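Local structure of diphosphomevalonate decarboxylase, putative (Trypanosoma brucei, 2HKE) at residues 4-16 with 366-378. The protein probably catalyses the ATP-dependent decarboxylation of (R)-5-diphosphomevalonate to isopentenyl diphosphate, a step of the mevalonate pathway that supplies isoprenoid and sterol precursors. The protein carries 1 engineered substitution. Numbering follows the deposited sequence. Where two conformers were deposited one is given.
Sequences QCVTVEAPINIAF and CGVKYLGPSESLI. With SO4 (sulfate ion), chain E.
Cys-5 opens the contact, its SG 3.5 Å from OG of Ser-376. That serine hydroxyl closes an ST turn: its short side chain can reach the backbone N-H of Ile-378, two residues on, and accept it, so serine suits this bend of the C-terminal chain. Thr-7, a beta-branched residue at home in a strand, divides its branches. With CG2 anti to the backbone N (OG1 at chi1 -58°), the methyl lies 4.0 Å from CD2 of Leu-371, while OG1 faces CA of Ser-376 and hydrogen-bonds Ser-51. Its carbonyl O receives N of Leu-371 at 2.8 Å, almost straight at the hydrogen, although the donor is tilted 32° from the carbonyl plane. A water accepts the N-H of Thr-7.

Val-8 and Tyr-370 form an antiparallel non-hydrogen-bonded pair; their side chains run side by side, Val-8 CG2 reaching CD2 of the ring at 3.6 Å. Glu-9 and Lys-369 make the hydrogen-bonded pair that follows, with Glu-9 N to Lys-369 O at 2.9 Å and Lys-369 N to Glu-9 O at 3.0 Å, both in the carbonyl plane. CG and CD of the long glutamate lie against CD2 of Leu-371, CG at a tight 3.3 Å, the two side chains crossing at about a right angle, and its carboxylate goes on to a salt bridge with Arg-47. Ala-10 is small enough to admit CG1 of Val-368, and the Pro-11 ring rests against the Gly-367 carbonyl, CD to O 3.7 Å.

The C-terminal strand 369-371 thus adds to the N-terminal domain's sheet alongside strand 5-15, whose backbone also pairs with strand 48-55. Val-8, Ala-10 and Tyr-370 pack on helix 114-130, where Arg-128 makes a cation-pi contact with the tyrosine, while Thr-7 and Glu-9 touch Lys-49 of strand 48-55.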
ATOM      1  N   GLN A   4     -15.932  19.723  13.037  1.00 48.04           N
ATOM      2  CA  GLN A   4     -15.920  20.963  12.179  1.00 46.84           C
ATOM      3  C   GLN A   4     -15.902  20.602  10.659  1.00 46.66           C
ATOM      4  O   GLN A   4     -16.718  19.779  10.180  1.00 47.90           O
ATOM      5  CB  GLN A   4     -14.699  21.831  12.579  1.00 47.95           C
ATOM      6  CG  GLN A   4     -14.831  23.372  12.455  1.00 48.49           C
ATOM      7  CD  GLN A   4     -15.365  23.835  11.122  1.00 51.04           C
ATOM      8  OE1 GLN A   4     -16.478  23.475  10.731  1.00 54.77           O
ATOM      9  NE2 GLN A   4     -14.578  24.626  10.409  1.00 50.80           N
ATOM     10  N   CYS A   5     -15.030  21.294   9.919  1.00 45.39           N
ATOM     11  CA  CYS A   5     -14.540  20.920   8.580  1.00 41.98           C
ATOM     12  C   CYS A   5     -13.184  20.325   8.842  1.00 38.77           C
ATOM     13  O   CYS A   5     -12.356  20.967   9.476  1.00 37.75           O
ATOM     14  CB  CYS A   5     -14.378  22.182   7.730  1.00 43.22           C
ATOM     15  SG  CYS A   5     -13.313  22.016   6.251  1.00 50.01           S
ATOM     16  N   VAL A   6     -12.940  19.097   8.380  1.00 33.87           N
ATOM     17  CA  VAL A   6     -11.715  18.396   8.736  1.00 31.37           C
ATOM     18  C   VAL A   6     -11.003  17.951   7.470  1.00 28.47           C
ATOM     19  O   VAL A   6     -11.654  17.484   6.541  1.00 28.02           O
ATOM     20  CB  VAL A   6     -12.033  17.151   9.609  1.00 29.90           C
ATOM     21  CG1 VAL A   6     -10.784  16.326   9.862  1.00 27.18           C
ATOM     22  CG2 VAL A   6     -12.712  17.572  10.926  1.00 29.65           C
ATOM     23  N   THR A   7      -9.686  18.103   7.456  1.00 26.34           N
ATOM     24  CA  THR A   7      -8.847  17.732   6.316  1.00 26.72           C
ATOM     25  C   THR A   7      -7.705  16.852   6.788  1.00 25.28           C
ATOM     26  O   THR A   7      -7.030  17.145   7.782  1.00 24.96           O
ATOM     27  CB  THR A   7      -8.268  18.986   5.569  1.00 27.14           C
ATOM     28  OG1 THR A   7      -9.350  19.792   5.131  1.00 27.13           O
ATOM     29  CG2 THR A   7      -7.450  18.548   4.335  1.00 25.78           C
ATOM     30  N   VAL A   8      -7.493  15.759   6.060  1.00 23.95           N
ATOM     31  CA  VAL A   8      -6.502  14.735   6.427  1.00 24.46           C
ATOM     32  C   VAL A   8      -5.756  14.349   5.178  1.00 24.50           C
ATOM     33  O   VAL A   8      -6.350  14.280   4.102  1.00 24.38           O
ATOM     34  CB  VAL A   8      -7.206  13.442   6.945  1.00 24.46           C
ATOM     35  CG1 VAL A   8      -6.216  12.302   7.117  1.00 23.37           C
ATOM     36  CG2 VAL A   8      -7.938  13.734   8.255  1.00 23.74           C
ATOM     37  N   GLU A   9      -4.467  14.071   5.330  1.00 24.03           N
ATOM     38  CA  GLU A   9      -3.696  13.429   4.302  1.00 25.09           C
ATOM     39  C   GLU A   9      -3.281  12.049   4.816  1.00 23.78           C
ATOM     40  O   GLU A   9      -2.912  11.893   5.978  1.00 23.60           O
ATOM     41  CB  GLU A   9      -2.478  14.260   3.940  1.00 25.95           C
ATOM     42  CG  GLU A   9      -2.855  15.492   3.056  1.00 29.08           C
ATOM     43  CD  GLU A   9      -1.638  16.295   2.592  1.00 32.84           C
ATOM     44  OE1 GLU A   9      -0.557  16.160   3.232  1.00 39.23           O
ATOM     45  OE2 GLU A   9      -1.783  17.053   1.580  1.00 42.78           O
ATOM     46  N   ALA A  10      -3.379  11.054   3.942  1.00 22.45           N
ATOM     47  CA  ALA A  10      -2.887   9.722   4.272  1.00 21.33           C
ATOM     48  C   ALA A  10      -1.930   9.191   3.206  1.00 20.77           C
ATOM     49  O   ALA A  10      -2.129   9.411   1.998  1.00 21.54           O
ATOM     50  CB  ALA A  10      -4.053   8.763   4.482  1.00 22.10           C
ATOM     51  N   PRO A  11      -0.942   8.384   3.627  1.00 20.61           N
ATOM     52  CA  PRO A  11       0.023   7.772   2.708  1.00 20.57           C
ATOM     53  C   PRO A  11      -0.431   6.402   2.200  1.00 20.52           C
ATOM     54  O   PRO A  11      -1.293   5.767   2.824  1.00 18.99           O
ATOM     55  CB  PRO A  11       1.203   7.550   3.623  1.00 19.75           C
ATOM     56  CG  PRO A  11       0.566   7.096   4.905  1.00 19.55           C
ATOM     57  CD  PRO A  11      -0.688   7.974   5.020  1.00 21.01           C
ATOM     58  N   ILE A  12       0.199   5.905   1.134  1.00 20.39           N
ATOM     59  CA  ILE A  12       0.006   4.479   0.804  1.00 20.60           C
ATOM     60  C   ILE A  12       0.852   3.602   1.715  1.00 18.98           C
ATOM     61  O   ILE A  12       1.692   4.075   2.454  1.00 18.48           O
ATOM     62  CB  ILE A  12       0.312   4.186  -0.694  1.00 21.71           C
ATOM     63  CG1 ILE A  12       1.733   4.568  -1.069  1.00 22.08           C
ATOM     64  CG2 ILE A  12      -0.702   4.916  -1.593  1.00 23.57           C
ATOM     65  CD1 ILE A  12       2.110   4.109  -2.456  1.00 24.01           C
ATOM     66  N   ASN A  13       0.680   2.282   1.608  1.00 17.78           N
ATOM     67  CA  ASN A  13       1.536   1.356   2.291  1.00 17.91           C
ATOM     68  C   ASN A  13       1.800   0.197   1.347  1.00 17.76           C
ATOM     69  O   ASN A  13       1.092   0.032   0.306  1.00 19.10           O
ATOM     70  CB  ASN A  13       0.880   0.861   3.606  1.00 15.95           C
ATOM     71  CG  ASN A  13      -0.344   0.010   3.386  1.00 17.56           C
ATOM     72  OD1 ASN A  13      -0.227  -1.165   3.098  1.00 18.19           O
ATOM     73  ND2 ASN A  13      -1.531   0.593   3.526  1.00 18.99           N
ATOM     74  N   ILE A  14       2.841  -0.555   1.650  1.00 15.17           N
ATOM     75  CA  ILE A  14       3.183  -1.731   0.848  1.00 17.31           C
ATOM     76  C   ILE A  14       3.233  -2.962   1.722  1.00 17.06           C
ATOM     77  O   ILE A  14       4.056  -3.049   2.614  1.00 17.86           O
ATOM     78  CB  ILE A  14       4.485  -1.551   0.006  1.00 16.62           C
ATOM     79  CG1 ILE A  14       4.779  -2.812  -0.843  1.00 17.38           C
ATOM     80  CG2 ILE A  14       5.707  -1.205   0.904  1.00 17.17           C
ATOM     81  CD1 ILE A  14       3.671  -3.058  -1.918  1.00 16.87           C
ATOM     82  N   ALA A  15       2.356  -3.937   1.429  1.00 18.56           N
ATOM     83  CA  ALA A  15       2.367  -5.200   2.144  1.00 18.66           C
ATOM     84  C   ALA A  15       3.555  -6.047   1.718  1.00 18.86           C
ATOM     85  O   ALA A  15       3.745  -6.265   0.514  1.00 20.70           O
ATOM     86  CB  ALA A  15       1.127  -6.006   1.885  1.00 19.34           C
ATOM     87  N   PHE A  16       4.336  -6.517   2.684  1.00 17.62           N
ATOM     88  CA  PHE A  16       5.355  -7.553   2.377  1.00 18.92           C
ATOM     89  C   PHE A  16       4.859  -8.960   2.714  1.00 18.91           C
ATOM     90  O   PHE A  16       5.399  -9.925   2.165  1.00 22.05           O
ATOM     91  CB  PHE A  16       6.692  -7.228   3.004  1.00 18.77           C
ATOM     92  CG  PHE A  16       6.612  -6.944   4.452  1.00 20.17           C
ATOM     93  CD1 PHE A  16       6.715  -7.971   5.339  1.00 19.22           C
ATOM     94  CD2 PHE A  16       6.423  -5.659   4.936  1.00 17.61           C
ATOM     95  CE1 PHE A  16       6.611  -7.771   6.693  1.00 20.71           C
ATOM     96  CE2 PHE A  16       6.305  -5.458   6.329  1.00 18.69           C
ATOM     97  CZ  PHE A  16       6.427  -6.515   7.181  1.00 20.31           C
ATOM     98  N   CYS A 366       5.332   8.183   8.673  1.00 25.46           N
ATOM     99  CA  CYS A 366       4.733   8.450   9.988  0.50 26.05           C
ATOM    100  C   CYS A 366       3.232   8.224  10.067  1.00 27.42           C
ATOM    101  O   CYS A 366       2.677   8.235  11.159  1.00 28.46           O
ATOM    102  CB  CYS A 366       4.989   9.904  10.399  0.50 26.58           C
ATOM    103  SG  CYS A 366       6.730  10.341  10.450  0.50 26.20           S
ATOM    104  N   GLY A 367       2.558   8.086   8.928  1.00 26.06           N
ATOM    105  CA  GLY A 367       1.104   7.829   8.924  1.00 27.60           C
ATOM    106  C   GLY A 367       0.231   9.056   8.644  1.00 27.31           C
ATOM    107  O   GLY A 367       0.609   9.957   7.902  1.00 27.90           O
ATOM    108  N   VAL A 368      -0.973   9.091   9.185  1.00 29.07           N
ATOM    109  CA  VAL A 368      -1.919  10.153   8.766  1.00 29.67           C
ATOM    110  C   VAL A 368      -1.620  11.501   9.422  1.00 30.61           C
ATOM    111  O   VAL A 368      -1.094  11.558  10.528  1.00 30.77           O
ATOM    112  CB  VAL A 368      -3.384   9.798   9.028  1.00 30.88           C
ATOM    113  CG1 VAL A 368      -3.668   8.384   8.511  1.00 30.73           C
ATOM    114  CG2 VAL A 368      -3.703   9.956  10.497  1.00 34.35           C
ATOM    115  N   LYS A 369      -1.965  12.568   8.729  1.00 30.83           N
ATOM    116  CA  LYS A 369      -1.712  13.937   9.195  1.00 31.96           C
ATOM    117  C   LYS A 369      -3.027  14.685   9.100  1.00 31.32           C
ATOM    118  O   LYS A 369      -3.728  14.547   8.119  1.00 32.26           O
ATOM    119  CB  LYS A 369      -0.648  14.614   8.324  1.00 32.47           C
ATOM    120  CG  LYS A 369      -0.031  15.894   8.922  1.00 34.82           C
ATOM    121  CD  LYS A 369       1.314  16.347   8.251  1.00 36.61           C
ATOM    122  CE  LYS A 369       1.552  17.897   8.406  1.00 40.33           C
ATOM    123  NZ  LYS A 369       2.559  18.531   7.426  1.00 43.26           N
ATOM    124  N   TYR A 370      -3.363  15.472  10.126  1.00 32.14           N
ATOM    125  CA  TYR A 370      -4.568  16.321  10.127  1.00 32.06           C
ATOM    126  C   TYR A 370      -4.065  17.694   9.752  1.00 33.10           C
ATOM    127  O   TYR A 370      -3.082  18.168  10.304  1.00 32.78           O
ATOM    128  CB  TYR A 370      -5.252  16.310  11.523  1.00 31.12           C
ATOM    129  CG  TYR A 370      -5.736  14.952  11.895  1.00 28.74           C
ATOM    130  CD1 TYR A 370      -4.860  14.015  12.392  1.00 27.96           C
ATOM    131  CD2 TYR A 370      -7.030  14.564  11.628  1.00 27.90           C
ATOM    132  CE1 TYR A 370      -5.260  12.752  12.682  1.00 30.17           C
ATOM    133  CE2 TYR A 370      -7.472  13.270  11.919  1.00 30.31           C
ATOM    134  CZ  TYR A 370      -6.567  12.366  12.430  1.00 30.61           C
ATOM    135  OH  TYR A 370      -6.934  11.086  12.707  1.00 30.34           O
ATOM    136  N   LEU A 371      -4.732  18.325   8.820  1.00 34.52           N
ATOM    137  CA  LEU A 371      -4.294  19.605   8.274  1.00 36.31           C
ATOM    138  C   LEU A 371      -5.206  20.753   8.697  1.00 38.64           C
ATOM    139  O   LEU A 371      -6.297  20.560   9.237  1.00 38.24           O
ATOM    140  CB  LEU A 371      -4.270  19.509   6.755  1.00 36.48           C
ATOM    141  CG  LEU A 371      -3.048  18.832   6.103  1.00 38.39           C
ATOM    142  CD1 LEU A 371      -2.389  17.756   6.938  1.00 40.66           C
ATOM    143  CD2 LEU A 371      -3.449  18.337   4.706  1.00 37.22           C
ATOM    144  N   GLY A 372      -4.756  21.968   8.420  1.00 41.54           N
ATOM    145  CA  GLY A 372      -5.476  23.118   8.866  1.00 43.66           C
ATOM    146  C   GLY A 372      -6.471  23.582   7.845  1.00 44.83           C
ATOM    147  O   GLY A 372      -6.355  23.255   6.661  1.00 44.83           O
ATOM    148  N   PRO A 373      -7.438  24.399   8.298  1.00 46.63           N
ATOM    149  CA  PRO A 373      -8.481  24.969   7.467  1.00 47.20           C
ATOM    150  C   PRO A 373      -7.982  25.593   6.166  1.00 48.09           C
ATOM    151  O   PRO A 373      -8.746  25.665   5.204  1.00 48.82           O
ATOM    152  CB  PRO A 373      -9.123  26.028   8.381  1.00 47.61           C
ATOM    153  CG  PRO A 373      -8.239  26.123   9.592  1.00 47.48           C
ATOM    154  CD  PRO A 373      -7.589  24.813   9.709  1.00 47.02           C
ATOM    155  N   SER A 374      -6.713  25.995   6.140  1.00 48.79           N
ATOM    156  CA  SER A 374      -6.081  26.590   4.956  1.00 49.24           C
ATOM    157  C   SER A 374      -5.958  25.622   3.794  1.00 49.59           C
ATOM    158  O   SER A 374      -6.051  26.028   2.625  1.00 50.80           O
ATOM    159  CB  SER A 374      -4.680  27.141   5.308  1.00 49.71           C
ATOM    160  OG  SER A 374      -3.644  26.157   5.194  1.00 52.58           O
ATOM    161  N   GLU A 375      -5.752  24.347   4.131  1.00 49.07           N
ATOM    162  CA  GLU A 375      -5.448  23.299   3.167  1.00 48.01           C
ATOM    163  C   GLU A 375      -6.683  22.536   2.720  1.00 46.38           C
ATOM    164  O   GLU A 375      -6.575  21.583   1.959  1.00 46.35           O
ATOM    165  CB  GLU A 375      -4.470  22.306   3.785  1.00 48.20           C
ATOM    166  CG  GLU A 375      -3.260  22.965   4.393  1.00 50.32           C
ATOM    167  CD  GLU A 375      -2.004  22.114   4.276  1.00 50.95           C
ATOM    168  OE1 GLU A 375      -1.608  21.760   3.126  1.00 55.25           O
ATOM    169  OE2 GLU A 375      -1.392  21.827   5.334  1.00 57.37           O
ATOM    170  N   SER A 376      -7.849  22.966   3.180  1.00 44.48           N
ATOM    171  CA  SER A 376      -9.079  22.292   2.876  1.00 43.57           C
ATOM    172  C   SER A 376      -9.391  22.298   1.395  1.00 42.63           C
ATOM    173  O   SER A 376      -9.070  23.243   0.691  1.00 42.42           O
ATOM    174  CB  SER A 376     -10.214  22.936   3.645  1.00 43.12           C
ATOM    175  OG  SER A 376     -11.436  22.312   3.336  1.00 43.74           O
ATOM    176  N   LEU A 377     -10.032  21.234   0.934  1.00 41.45           N
ATOM    177  CA  LEU A 377     -10.503  21.114  -0.443  1.00 41.08           C
ATOM    178  C   LEU A 377     -11.902  21.674  -0.551  1.00 41.27           C
ATOM    179  O   LEU A 377     -12.512  21.627  -1.624  1.00 40.33           O
ATOM    180  CB  LEU A 377     -10.543  19.641  -0.866  1.00 39.49           C
ATOM    181  CG  LEU A 377      -9.238  18.879  -0.688  1.00 37.17           C
ATOM    182  CD1 LEU A 377      -9.379  17.416  -1.110  1.00 31.91           C
ATOM    183  CD2 LEU A 377      -8.152  19.563  -1.486  1.00 35.80           C
ATOM    184  N   ILE A 378     -12.419  22.124   0.586  1.00 42.10           N
ATOM    185  CA  ILE A 378     -13.764  22.667   0.698  1.00 43.22           C
ATOM    186  C   ILE A 378     -13.575  24.153   1.032  1.00 44.88           C
ATOM    187  O   ILE A 378     -13.044  24.486   2.105  1.00 45.88           O
ATOM    188  CB  ILE A 378     -14.585  21.936   1.810  1.00 42.75           C
ATOM    189  CG1 ILE A 378     -14.849  20.474   1.421  1.00 40.83           C
ATOM    190  CG2 ILE A 378     -15.907  22.640   2.086  1.00 42.11           C
ATOM    191  CD1 ILE A 378     -15.485  19.646   2.495  1.00 41.34           C
TER
HETATM  192  S   SO4 E 383       5.821  11.461   6.360  1.00 35.58           S
HETATM  193  O1  SO4 E 383       4.499  11.242   5.771  1.00 32.32           O
HETATM  194  O2  SO4 E 383       6.656  12.092   5.331  1.00 37.28           O
HETATM  195  O3  SO4 E 383       5.647  12.441   7.447  1.00 38.42           O
HETATM  196  O4  SO4 E 383       6.600  10.293   6.800  1.00 35.23           O
HETATM  197  O   HOH W   1      -8.440  19.451   9.763  1.00 39.98           O
HETATM  198  O   HOH W   2      -2.366  20.080   1.517  1.00 48.87           O